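N-acetylglucosamine-6-phosphate deacetylase (Thermotoga maritima, PDB 1O12) probably removes the acetyl group from N-acetylglucosamine 6-phosphate, as a metal-dependent hydrolase of amino-sugar breakdown. Local coordinates at residues Ile62-Val66 with Met78-Leu82; Ser132-Lys136 with Asn212-Pro216; Ile239-His244 with Leu300-Leu305; Arg247-Lys251 with Phe314-Thr318; Leu274-Thr278 with Val288-Val292. All blocks are in the same frame, centred on the assembly; numbering follows the deposited sequence.

From the N terminus, contact 1 comes first: it closes a short loop between the end of strand 61-65 and helix 75-83. Contact 2 follows, joining the loop after strand 121-127 to the loop after strand 206-207 across 75 intervening residues. Contact 3 then opens after strand 235-239 and crosses contact 4, since the segments 239-244, 247-251, 300-305 and 314-318 alternate; loop meets loop in one, helix meets helix in the other. Contact 5, at a small antiparallel sheet, falls within both of these longer spans. N212 of contact 2 bonds to H244 of contact 3, T304 of contact 3 to G291 of contact 5, while L274 of contact 5 packs on V66 of contact 1.

Contact 1 of 5, residues Ile62-Val66 with Met78-Leu82; sequences IHGVV and MEEFL
M78, a selenomethionine in this crystal, drives its terminal methyl into the backbone of I62-G64: CE lies 3.5 Å from H63 O and 3.7 Å from G64 CA. A bend at the last torsion (chi3 71°) turns that methyl toward I62, whose CG1 it meets at 4.0 Å. Next to it I62 CD1 and L82 CD2 meet end to end, also at 4.0 Å. This half is buried, and F90 of strand 87-93 also touches I62, M78 and L82. Toward V66 and F81, both partly exposed, packing thins to the F81 ring. V66 CG1 sits over the middle of one face of F81, 4.1 Å from the ring centroid and 11° off its normal, in a CH-pi contact. V65, the buried neighbour on the inner side, meets the same ring obliquely, its CG2 3.6 Å from F81 CE2. H63 points the other way, its NE2 bonded to D267, the predicted proton donor/acceptor. Apolar side chains of helix 75-83 thus back the segment carrying H61 and H63, the HxH motif at the end of the first barrel strand in the amidohydrolase TIM-barrel fold.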
# COMPACT_ATOMS: atom_id res chain seq x y z
N ILE A 62 8.54 -23.22 -7.61
CA ILE A 62 8.85 -24.28 -6.64
C ILE A 62 10.18 -24.93 -7.04
O ILE A 62 10.33 -25.38 -8.18
CB ILE A 62 7.71 -25.36 -6.57
CG1 ILE A 62 8.18 -26.57 -5.75
CG2 ILE A 62 7.29 -25.79 -7.95
CD1 ILE A 62 7.09 -27.64 -5.55
N HIS A 63 11.11 -25.01 -6.10
CA HIS A 63 12.44 -25.59 -6.33
C HIS A 63 12.48 -27.11 -6.22
O HIS A 63 13.09 -27.80 -7.04
CB HIS A 63 13.43 -24.99 -5.31
CG HIS A 63 13.45 -23.50 -5.31
ND1 HIS A 63 14.15 -22.77 -6.25
CD2 HIS A 63 12.77 -22.59 -4.57
CE1 HIS A 63 13.88 -21.48 -6.09
NE2 HIS A 63 13.05 -21.35 -5.08
N GLY A 64 11.83 -27.63 -5.18
CA GLY A 64 11.81 -29.05 -4.93
C GLY A 64 10.81 -29.27 -3.82
O GLY A 64 10.22 -28.31 -3.31
N VAL A 65 10.61 -30.54 -3.46
CA VAL A 65 9.66 -30.89 -2.41
C VAL A 65 9.85 -32.38 -2.09
O VAL A 65 10.17 -33.16 -2.99
CB VAL A 65 8.19 -30.57 -2.87
CG1 VAL A 65 7.85 -31.37 -4.13
CG2 VAL A 65 7.20 -30.90 -1.77
N VAL A 66 9.67 -32.77 -0.82
CA VAL A 66 9.82 -34.17 -0.35
C VAL A 66 11.05 -34.93 -0.89
O VAL A 66 10.96 -36.10 -1.29
CB VAL A 66 8.52 -35.01 -0.64
CG1 VAL A 66 7.39 -34.59 0.29
CG2 VAL A 66 8.06 -34.81 -2.08
N MSE A 78 8.74 -34.80 -8.35
CA MSE A 78 8.01 -33.57 -8.08
C MSE A 78 6.59 -33.66 -8.61
O MSE A 78 5.63 -33.40 -7.86
CB MSE A 78 8.73 -32.38 -8.71
CG MSE A 78 10.07 -32.11 -8.08
SE MSE A 78 11.12 -30.65 -8.85
CE MSE A 78 10.05 -29.13 -8.24
N GLU A 79 6.44 -34.05 -9.87
CA GLU A 79 5.11 -34.13 -10.47
C GLU A 79 4.12 -34.98 -9.69
O GLU A 79 3.02 -34.55 -9.35
CB GLU A 79 5.19 -34.68 -11.89
CG GLU A 79 3.83 -34.97 -12.52
CD GLU A 79 3.90 -35.27 -14.02
OE1 GLU A 79 2.84 -35.55 -14.63
OE2 GLU A 79 5.01 -35.22 -14.60
N GLU A 80 4.53 -36.21 -9.42
CA GLU A 80 3.75 -37.18 -8.71
C GLU A 80 3.29 -36.63 -7.34
O GLU A 80 2.13 -36.77 -6.95
CB GLU A 80 4.58 -38.46 -8.59
CG GLU A 80 3.84 -39.68 -8.08
CD GLU A 80 2.39 -39.75 -8.59
OE1 GLU A 80 2.16 -39.58 -9.82
OE2 GLU A 80 1.49 -39.98 -7.75
N PHE A 81 4.18 -35.98 -6.59
CA PHE A 81 3.74 -35.47 -5.30
C PHE A 81 2.75 -34.32 -5.44
O PHE A 81 1.72 -34.28 -4.76
CB PHE A 81 4.92 -34.97 -4.47
CG PHE A 81 4.52 -34.44 -3.14
CD1 PHE A 81 4.02 -35.30 -2.16
CD2 PHE A 81 4.54 -33.07 -2.88
CE1 PHE A 81 3.53 -34.81 -0.93
CE2 PHE A 81 4.05 -32.57 -1.66
CZ PHE A 81 3.55 -33.44 -0.69
N LEU A 82 3.08 -33.37 -6.33
CA LEU A 82 2.24 -32.20 -6.56
C LEU A 82 0.76 -32.49 -6.83
O LEU A 82 -0.11 -31.66 -6.50
CB LEU A 82 2.84 -31.36 -7.69
CG LEU A 82 4.16 -30.74 -7.23
CD1 LEU A 82 4.62 -29.73 -8.24
CD2 LEU A 82 4.00 -30.09 -5.87

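Contact 2 of 5, residues Ser132-Lys136 with Asn212-Pro216; sequences SKEKK and NGLKP
E134, whose N makes a weak bond to S132 OG (3.1 Å), is the first residue of 132-136 to reach 212-216: its extended side chain crosses K215 obliquely, and OE2 stands 3.6 Å from K215 NZ in a long salt bridge at the exposed margin. K135 comes next and makes most of the contact. Its CG lies beside the backbone N (chi1 -78°), and a bend at chi2 (-63°) lays the chain along the G213-L214 peptide. CB is 3.7 Å from G213 O, CD 3.8 Å from G213 C, and CE 3.5 Å from L214 O, with NZ running on past that carbonyl. An alanine here removes all beyond CB, and the G213-L214 peptide would probably be left without its aliphatic cover on this side. Both segments are loops following strands at the catalytic end of the TIM barrel, and N212 and G213 are predicted to bind substrate. The backbone angles of G213 call for glycine, since a CB would press on the carbonyl oxygen of N212. K135 O also accepts from ND1 of H188, a ligand of the bound iron, so the same residue that covers the substrate loop orients a metal-binding imidazole. N212 and P216 also pack against H219 and L217 of the second subunit.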
# COMPACT_ATOMS: atom_id res chain seq x y z
N SER A 132 20.41 -8.97 -8.44
CA SER A 132 21.21 -8.06 -7.64
C SER A 132 21.91 -8.84 -6.53
O SER A 132 21.29 -9.65 -5.83
CB SER A 132 20.29 -7.00 -7.05
OG SER A 132 20.89 -6.34 -5.96
N LYS A 133 23.21 -8.62 -6.36
CA LYS A 133 23.92 -9.30 -5.27
C LYS A 133 23.48 -8.70 -3.93
O LYS A 133 23.52 -9.39 -2.90
CB LYS A 133 25.44 -9.17 -5.44
CG LYS A 133 26.03 -9.96 -6.62
CD LYS A 133 27.39 -9.41 -6.98
CE LYS A 133 28.02 -10.16 -8.13
NZ LYS A 133 29.47 -9.80 -8.23
N GLU A 134 23.03 -7.44 -3.93
CA GLU A 134 22.60 -6.79 -2.70
C GLU A 134 21.27 -7.35 -2.15
O GLU A 134 20.92 -7.14 -0.99
CB GLU A 134 22.51 -5.28 -2.91
CG GLU A 134 22.50 -4.50 -1.59
CD GLU A 134 22.39 -2.99 -1.76
OE1 GLU A 134 23.17 -2.43 -2.57
OE2 GLU A 134 21.53 -2.37 -1.07
N LYS A 135 20.53 -8.04 -3.01
CA LYS A 135 19.27 -8.64 -2.61
C LYS A 135 19.31 -10.09 -3.10
O LYS A 135 18.32 -10.64 -3.55
CB LYS A 135 18.10 -7.88 -3.25
CG LYS A 135 17.75 -6.57 -2.56
CD LYS A 135 17.30 -6.84 -1.14
CE LYS A 135 17.01 -5.59 -0.38
NZ LYS A 135 16.61 -5.89 1.03
N LYS A 136 20.49 -10.69 -2.99
CA LYS A 136 20.71 -12.06 -3.42
C LYS A 136 19.97 -13.09 -2.59
O LYS A 136 19.53 -14.11 -3.12
CB LYS A 136 22.21 -12.37 -3.37
CG LYS A 136 22.79 -12.43 -1.97
CD LYS A 136 24.31 -12.59 -2.01
CE LYS A 136 24.91 -12.69 -0.60
NZ LYS A 136 24.61 -14.00 0.08
N ASN A 212 9.67 -9.87 -0.59
CA ASN A 212 11.00 -10.33 -0.19
C ASN A 212 12.01 -10.08 -1.31
O ASN A 212 11.72 -10.29 -2.49
CB ASN A 212 10.99 -11.83 0.14
CG ASN A 212 9.76 -12.27 0.96
OD1 ASN A 212 8.83 -12.88 0.43
ND2 ASN A 212 9.78 -11.96 2.27
N GLY A 213 13.20 -9.61 -0.95
CA GLY A 213 14.23 -9.36 -1.95
C GLY A 213 14.09 -8.08 -2.74
O GLY A 213 14.48 -8.00 -3.90
N LEU A 214 13.52 -7.06 -2.11
CA LEU A 214 13.34 -5.77 -2.77
C LEU A 214 13.62 -4.65 -1.79
O LEU A 214 13.60 -4.84 -0.56
CB LEU A 214 11.91 -5.65 -3.28
CG LEU A 214 11.48 -6.74 -4.26
CD1 LEU A 214 9.98 -6.99 -4.10
CD2 LEU A 214 11.85 -6.35 -5.69
N LYS A 215 13.92 -3.47 -2.32
CA LYS A 215 14.14 -2.35 -1.43
C LYS A 215 12.72 -2.02 -0.94
O LYS A 215 11.75 -2.13 -1.69
CB LYS A 215 14.73 -1.16 -2.18
CG LYS A 215 15.13 -0.01 -1.26
CD LYS A 215 16.61 -0.08 -0.84
CE LYS A 215 17.55 0.34 -1.96
NZ LYS A 215 18.97 0.10 -1.57
N PRO A 216 12.58 -1.65 0.35
CA PRO A 216 11.28 -1.30 0.91
C PRO A 216 10.66 -0.06 0.24
O PRO A 216 11.28 0.61 -0.60
CB PRO A 216 11.60 -1.03 2.37
CG PRO A 216 12.74 -1.99 2.64
CD PRO A 216 13.59 -1.82 1.41

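Contact 3 of 5, residues Ile239-His244 with Leu300-Leu305; sequences ICDGVH and LAGSTL
With CG beside its backbone N and anti to the carbonyl carbon (chi1 -75°), H244 swings its imidazole between the two loops, and L300, turned at CB in the same way, sets a methyl on it. L300 CD1 lies 3.7 Å from the ring centroid and 9° off the normal, a CH-pi contact over the face; I239 CD1 covers the opposite face toward its rim. D241 fixes the ring's rotation: OD1, using its syn lone pair, accepts from H244 ND1 at 2.6 Å, tilted 16° from the ring plane. The other oxygen, OD2, is gripped twice, by V243 N at 2.9 Å and H244 N at 2.8 Å, forming an Asx turn and an Asx motif that hold the carboxylate to its own loop, V243 N coming from above its plane. An alanine in place of H244 takes the ring away, and D241 OD1 would probably lose its donor while L300 CD1 and I239 CD1 lost the surface they sandwich. Further along, S303 CB rests 3.6 Å from D241 OD1, and its OG, which bonds to T266 O, also accepts from L305 N in an ST turn. L305 then packs CD2 on the C240-D241 backbone, 3.7 Å from C240 C, and V243 CG1 touches L300 CD2 at 3.8 Å. H244 O accepts from N212 ND2. H244 and L300-G302 are predicted to bind substrate, and their loops meet close to D267, the predicted proton donor/acceptor, as expected of a pocket at the mouth of an amidohydrolase barrel.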
# COMPACT_ATOMS: atom_id res chain seq x y z
N ILE A 239 4.20 -15.72 -0.96
CA ILE A 239 4.40 -17.00 -0.28
C ILE A 239 3.57 -16.95 1.01
O ILE A 239 3.97 -16.30 1.96
CB ILE A 239 5.88 -17.21 0.07
CG1 ILE A 239 6.72 -17.27 -1.20
CG2 ILE A 239 6.05 -18.50 0.91
CD1 ILE A 239 8.21 -17.04 -0.96
N CYS A 240 2.42 -17.64 1.05
CA CYS A 240 1.58 -17.59 2.23
C CYS A 240 1.83 -18.58 3.34
O CYS A 240 0.94 -19.33 3.71
CB CYS A 240 0.12 -17.68 1.84
SG CYS A 240 -0.34 -16.26 0.95
N ASP A 241 3.02 -18.52 3.90
CA ASP A 241 3.42 -19.42 4.95
C ASP A 241 3.44 -18.76 6.32
O ASP A 241 3.80 -19.39 7.30
CB ASP A 241 4.81 -20.00 4.66
CG ASP A 241 5.86 -18.93 4.48
OD1 ASP A 241 7.01 -19.32 4.17
OD2 ASP A 241 5.57 -17.73 4.64
N GLY A 242 3.05 -17.49 6.36
CA GLY A 242 3.02 -16.78 7.63
C GLY A 242 4.37 -16.26 8.07
O GLY A 242 4.45 -15.51 9.05
N VAL A 243 5.42 -16.66 7.36
CA VAL A 243 6.77 -16.23 7.66
C VAL A 243 7.33 -15.23 6.63
O VAL A 243 7.83 -14.17 7.01
CB VAL A 243 7.69 -17.46 7.77
CG1 VAL A 243 9.08 -17.05 8.23
CG2 VAL A 243 7.06 -18.46 8.74
N HIS A 244 7.26 -15.57 5.33
CA HIS A 244 7.74 -14.65 4.29
C HIS A 244 6.94 -13.34 4.33
O HIS A 244 7.44 -12.28 3.95
CB HIS A 244 7.65 -15.29 2.91
CG HIS A 244 8.72 -16.31 2.66
ND1 HIS A 244 8.71 -17.55 3.25
CD2 HIS A 244 9.87 -16.23 1.95
CE1 HIS A 244 9.81 -18.20 2.92
NE2 HIS A 244 10.53 -17.42 2.13
N LEU A 300 15.94 -16.22 5.10
CA LEU A 300 14.99 -17.25 4.69
C LEU A 300 15.56 -17.90 3.44
O LEU A 300 16.11 -17.22 2.56
CB LEU A 300 13.62 -16.66 4.38
CG LEU A 300 12.82 -16.19 5.61
CD1 LEU A 300 11.58 -15.42 5.13
CD2 LEU A 300 12.45 -17.38 6.50
N ALA A 301 15.46 -19.23 3.36
CA ALA A 301 15.96 -19.98 2.21
C ALA A 301 14.84 -20.81 1.56
O ALA A 301 14.94 -22.03 1.52
CB ALA A 301 17.09 -20.89 2.64
N GLY A 302 13.79 -20.14 1.06
CA GLY A 302 12.68 -20.85 0.45
C GLY A 302 11.63 -21.14 1.51
O GLY A 302 11.54 -20.39 2.48
N SER A 303 10.85 -22.20 1.35
CA SER A 303 9.83 -22.57 2.33
C SER A 303 9.58 -24.07 2.30
O SER A 303 10.13 -24.80 1.47
CB SER A 303 8.49 -21.88 2.04
OG SER A 303 7.74 -22.62 1.07
N THR A 304 8.72 -24.53 3.20
CA THR A 304 8.35 -25.95 3.22
C THR A 304 6.82 -25.99 3.06
O THR A 304 6.15 -26.96 3.37
CB THR A 304 8.78 -26.65 4.54
OG1 THR A 304 8.14 -26.03 5.66
CG2 THR A 304 10.29 -26.54 4.70
N LEU A 305 6.29 -24.89 2.53
CA LEU A 305 4.87 -24.70 2.31
C LEU A 305 4.31 -25.59 1.19
O LEU A 305 4.82 -25.55 0.08
CB LEU A 305 4.65 -23.23 1.96
CG LEU A 305 3.21 -22.75 1.73
CD1 LEU A 305 2.40 -22.92 2.98
CD2 LEU A 305 3.24 -21.30 1.30

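Contact 4 of 5, residues Arg247-Lys251 with Phe314-Thr318; sequences REMVK and FRKFT
F314 O, on a residue whose ring is touched by V250, is gripped by two donors of T318: the backbone N and OG1, each 3.1 Å away, arrive from opposite faces of the carbonyl plane. The hydroxyl is further tied to C320 N just past the helix end. With T318 held so, its CG2 lies over one face of the F314 ring, toward its rim, and also meets V250 CG1 at 4.0 Å. V250 meets both phenylalanines and T318. With CG1 anti to the backbone N (chi1 175°), that methyl also meets F314 CD2 at 4.1 Å, while CG2 turns to F317 CD1 at 3.9 Å. The axes of segments 247-251 and 314-318 cross at 82°, 9.1 Å apart at closest approach; helix 247-257 follows strand 235-239, and both helices lie on the outside of the TIM barrel. F317 packs against R247 as well: R247 CB sits over one face of its ring, 3.9 Å from the centroid, in a CH-pi contact. The guanidinium takes F317 CD2 over its own face, yet the two planes stand 54° apart, so this is no stack. The R247 and K316 side chains cross at about a right angle, R247 NH1 3.6 Å from K316 CD, on the exposed margin. Beyond these, F317 also touches C240 and G242, and K251 packs on L230 of the second subunit.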
# COMPACT_ATOMS: atom_id res chain seq x y z
N ARG A 247 0.47 -12.41 8.47
CA ARG A 247 -0.92 -12.39 8.08
C ARG A 247 -1.35 -10.91 7.81
O ARG A 247 -2.06 -10.64 6.85
CB ARG A 247 -1.76 -13.08 9.18
CG ARG A 247 -2.63 -12.15 10.04
CD ARG A 247 -4.13 -12.52 9.97
NE ARG A 247 -4.39 -13.87 10.47
CZ ARG A 247 -5.55 -14.52 10.34
NH1 ARG A 247 -5.69 -15.76 10.83
NH2 ARG A 247 -6.57 -13.94 9.71
N GLU A 248 -0.90 -9.96 8.61
CA GLU A 248 -1.29 -8.57 8.35
C GLU A 248 -0.80 -8.07 6.97
O GLU A 248 -1.55 -7.41 6.26
CB GLU A 248 -0.76 -7.64 9.44
CG GLU A 248 -1.27 -7.99 10.82
CD GLU A 248 -0.71 -9.32 11.33
OE1 GLU A 248 0.52 -9.53 11.23
OE2 GLU A 248 -1.51 -10.15 11.85
N MSE A 249 0.44 -8.39 6.59
CA MSE A 249 0.97 -7.99 5.28
C MSE A 249 0.11 -8.54 4.14
O MSE A 249 -0.28 -7.81 3.22
CB MSE A 249 2.38 -8.51 5.08
CG MSE A 249 3.42 -7.44 4.81
SE MSE A 249 2.98 -6.09 3.43
CE MSE A 249 4.82 -5.55 3.02
N VAL A 250 -0.12 -9.85 4.20
CA VAL A 250 -0.94 -10.52 3.22
C VAL A 250 -2.28 -9.80 3.14
O VAL A 250 -2.79 -9.52 2.05
CB VAL A 250 -1.22 -12.01 3.61
CG1 VAL A 250 -2.18 -12.63 2.61
CG2 VAL A 250 0.08 -12.79 3.64
N LYS A 251 -2.87 -9.52 4.30
CA LYS A 251 -4.15 -8.83 4.33
C LYS A 251 -4.05 -7.47 3.64
O LYS A 251 -4.97 -7.06 2.96
CB LYS A 251 -4.62 -8.63 5.76
CG LYS A 251 -6.13 -8.76 5.92
CD LYS A 251 -6.52 -8.92 7.41
CE LYS A 251 -5.83 -10.15 8.04
NZ LYS A 251 -6.13 -10.34 9.50
N PHE A 314 -4.02 -18.49 2.65
CA PHE A 314 -4.48 -17.28 1.99
C PHE A 314 -5.93 -17.03 2.29
O PHE A 314 -6.31 -15.91 2.61
CB PHE A 314 -4.32 -17.38 0.48
CG PHE A 314 -4.60 -16.09 -0.21
CD1 PHE A 314 -5.89 -15.80 -0.65
CD2 PHE A 314 -3.59 -15.14 -0.37
CE1 PHE A 314 -6.18 -14.57 -1.26
CE2 PHE A 314 -3.85 -13.92 -0.97
CZ PHE A 314 -5.15 -13.63 -1.42
N ARG A 315 -6.73 -18.08 2.18
CA ARG A 315 -8.14 -17.98 2.46
C ARG A 315 -8.41 -17.52 3.89
O ARG A 315 -9.32 -16.73 4.13
CB ARG A 315 -8.82 -19.32 2.24
CG ARG A 315 -10.32 -19.23 2.47
CD ARG A 315 -10.89 -20.58 2.81
NE ARG A 315 -12.29 -20.63 2.44
CZ ARG A 315 -13.11 -21.65 2.71
NH1 ARG A 315 -12.65 -22.71 3.37
NH2 ARG A 315 -14.38 -21.61 2.32
N LYS A 316 -7.63 -18.01 4.84
CA LYS A 316 -7.84 -17.64 6.23
C LYS A 316 -7.35 -16.23 6.53
O LYS A 316 -8.00 -15.49 7.26
CB LYS A 316 -7.11 -18.63 7.14
CG LYS A 316 -7.24 -18.34 8.63
CD LYS A 316 -6.14 -19.07 9.39
CE LYS A 316 -5.94 -20.51 8.84
NZ LYS A 316 -4.52 -20.83 8.40
N PHE A 317 -6.20 -15.87 5.97
CA PHE A 317 -5.64 -14.55 6.21
C PHE A 317 -6.55 -13.44 5.70
O PHE A 317 -6.74 -12.43 6.37
CB PHE A 317 -4.27 -14.43 5.54
CG PHE A 317 -3.20 -15.31 6.15
CD1 PHE A 317 -2.00 -15.50 5.49
CD2 PHE A 317 -3.39 -15.91 7.40
CE1 PHE A 317 -0.98 -16.29 6.06
CE2 PHE A 317 -2.40 -16.70 7.98
CZ PHE A 317 -1.18 -16.89 7.31
N THR A 318 -7.15 -13.65 4.53
CA THR A 318 -7.96 -12.63 3.90
C THR A 318 -9.47 -12.75 4.03
O THR A 318 -10.17 -11.75 3.96
CB THR A 318 -7.66 -12.54 2.38
OG1 THR A 318 -8.26 -13.65 1.69
CG2 THR A 318 -6.15 -12.55 2.12

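Contact 5 of 5, residues Leu274-Thr278 with Val288-Val292; sequences LKDGT and VKDGV
D276 OD1 takes the backbone N-H of G291, 2.9 Å away on its syn lone pair, along a nearly straight path (163°). The same carboxylate faces the amide of D290, but OD1 and D290 N, though close, make an angle too poor for a bond. OD1 also lies 3.4 Å from V288 CG1, a methyl flanking the acceptor. The reach depends on D276 placing CG anti to its carbonyl carbon (chi1 -73°); D276 is the centre of an inverse gamma turn, and its CB points toward the hairpin. There the target is ready-made: K289 to V292 form a type I' turn, the tight connection of a two-residue beta hairpin, closed on both sides by K289 N to V292 O at 3.2 Å and V292 N to K289 O at 3.1 Å. That hairpin joins strand 285-289 to strand 292-294 in a small antiparallel sheet whose other edge is strand 278-280, so D276 ties the loop entering the sheet to the turn leaving its middle strand. G291 has backbone angles that demand glycine, and its carbonyl O accepts from T304 OG1. K289 folds back on its own strand, where NZ donates to V288 O at 2.9 Å, coming from above the carbonyl plane (61°). Its ammonium stands 5.4 Å from D276 OD1, near enough perhaps to steady that charge without pairing with it. At the far end T278 OG1 donates to G277 O at 2.8 Å, and V292 packs against V243 and L300, in the loops that hold predicted substrate-binding residues.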
# COMPACT_ATOMS: atom_id res chain seq x y z
N LEU A 274 9.77 -33.03 5.05
CA LEU A 274 10.78 -33.86 5.70
C LEU A 274 11.09 -33.32 7.10
O LEU A 274 10.89 -32.13 7.36
CB LEU A 274 12.06 -33.88 4.87
CG LEU A 274 11.90 -34.35 3.42
CD1 LEU A 274 13.27 -34.47 2.76
CD2 LEU A 274 11.19 -35.69 3.39
N LYS A 275 11.56 -34.18 7.99
CA LYS A 275 11.91 -33.78 9.36
C LYS A 275 12.86 -32.57 9.37
O LYS A 275 13.59 -32.34 8.41
CB LYS A 275 12.58 -34.94 10.14
CG LYS A 275 13.06 -36.14 9.28
CD LYS A 275 13.94 -35.73 8.07
CE LYS A 275 13.99 -36.82 6.97
NZ LYS A 275 12.63 -37.17 6.44
N ASP A 276 12.84 -31.80 10.44
CA ASP A 276 13.73 -30.65 10.52
C ASP A 276 15.16 -31.15 10.41
O ASP A 276 15.82 -31.43 11.41
CB ASP A 276 13.52 -29.88 11.83
CG ASP A 276 12.21 -29.10 11.86
OD1 ASP A 276 12.00 -28.23 10.99
OD2 ASP A 276 11.38 -29.36 12.76
N GLY A 277 15.65 -31.29 9.19
CA GLY A 277 17.01 -31.77 9.00
C GLY A 277 17.98 -30.66 8.65
O GLY A 277 17.88 -29.54 9.17
N THR A 278 18.91 -30.98 7.75
CA THR A 278 19.91 -30.00 7.33
C THR A 278 20.43 -30.29 5.92
O THR A 278 21.35 -31.09 5.76
CB THR A 278 21.10 -30.00 8.31
OG1 THR A 278 20.61 -29.69 9.62
CG2 THR A 278 22.13 -28.97 7.89
N VAL A 288 16.86 -26.21 8.79
CA VAL A 288 15.41 -26.14 8.88
C VAL A 288 14.94 -26.42 10.31
O VAL A 288 15.06 -27.54 10.81
CB VAL A 288 14.74 -27.15 7.90
CG1 VAL A 288 13.23 -27.10 8.03
CG2 VAL A 288 15.14 -26.82 6.47
N LYS A 289 14.44 -25.36 10.96
CA LYS A 289 13.92 -25.45 12.32
C LYS A 289 12.45 -25.09 12.28
O LYS A 289 12.07 -24.00 11.83
CB LYS A 289 14.67 -24.47 13.25
CG LYS A 289 16.18 -24.74 13.36
CD LYS A 289 16.54 -25.86 14.37
CE LYS A 289 16.23 -27.28 13.88
NZ LYS A 289 17.13 -27.77 12.77
N ASP A 290 11.61 -26.01 12.74
CA ASP A 290 10.16 -25.79 12.75
C ASP A 290 9.58 -25.50 11.38
O ASP A 290 8.65 -24.71 11.25
CB ASP A 290 9.80 -24.65 13.69
CG ASP A 290 9.62 -25.10 15.12
OD1 ASP A 290 8.72 -25.94 15.36
OD2 ASP A 290 10.37 -24.62 15.99
N GLY A 291 10.14 -26.13 10.35
CA GLY A 291 9.61 -25.93 9.01
C GLY A 291 10.14 -24.71 8.30
O GLY A 291 9.99 -24.58 7.09
N VAL A 292 10.76 -23.81 9.05
CA VAL A 292 11.31 -22.60 8.47
C VAL A 292 12.77 -22.82 8.08
O VAL A 292 13.65 -22.96 8.93
CB VAL A 292 11.23 -21.43 9.45
CG1 VAL A 292 11.72 -20.15 8.77
CG2 VAL A 292 9.80 -21.29 9.95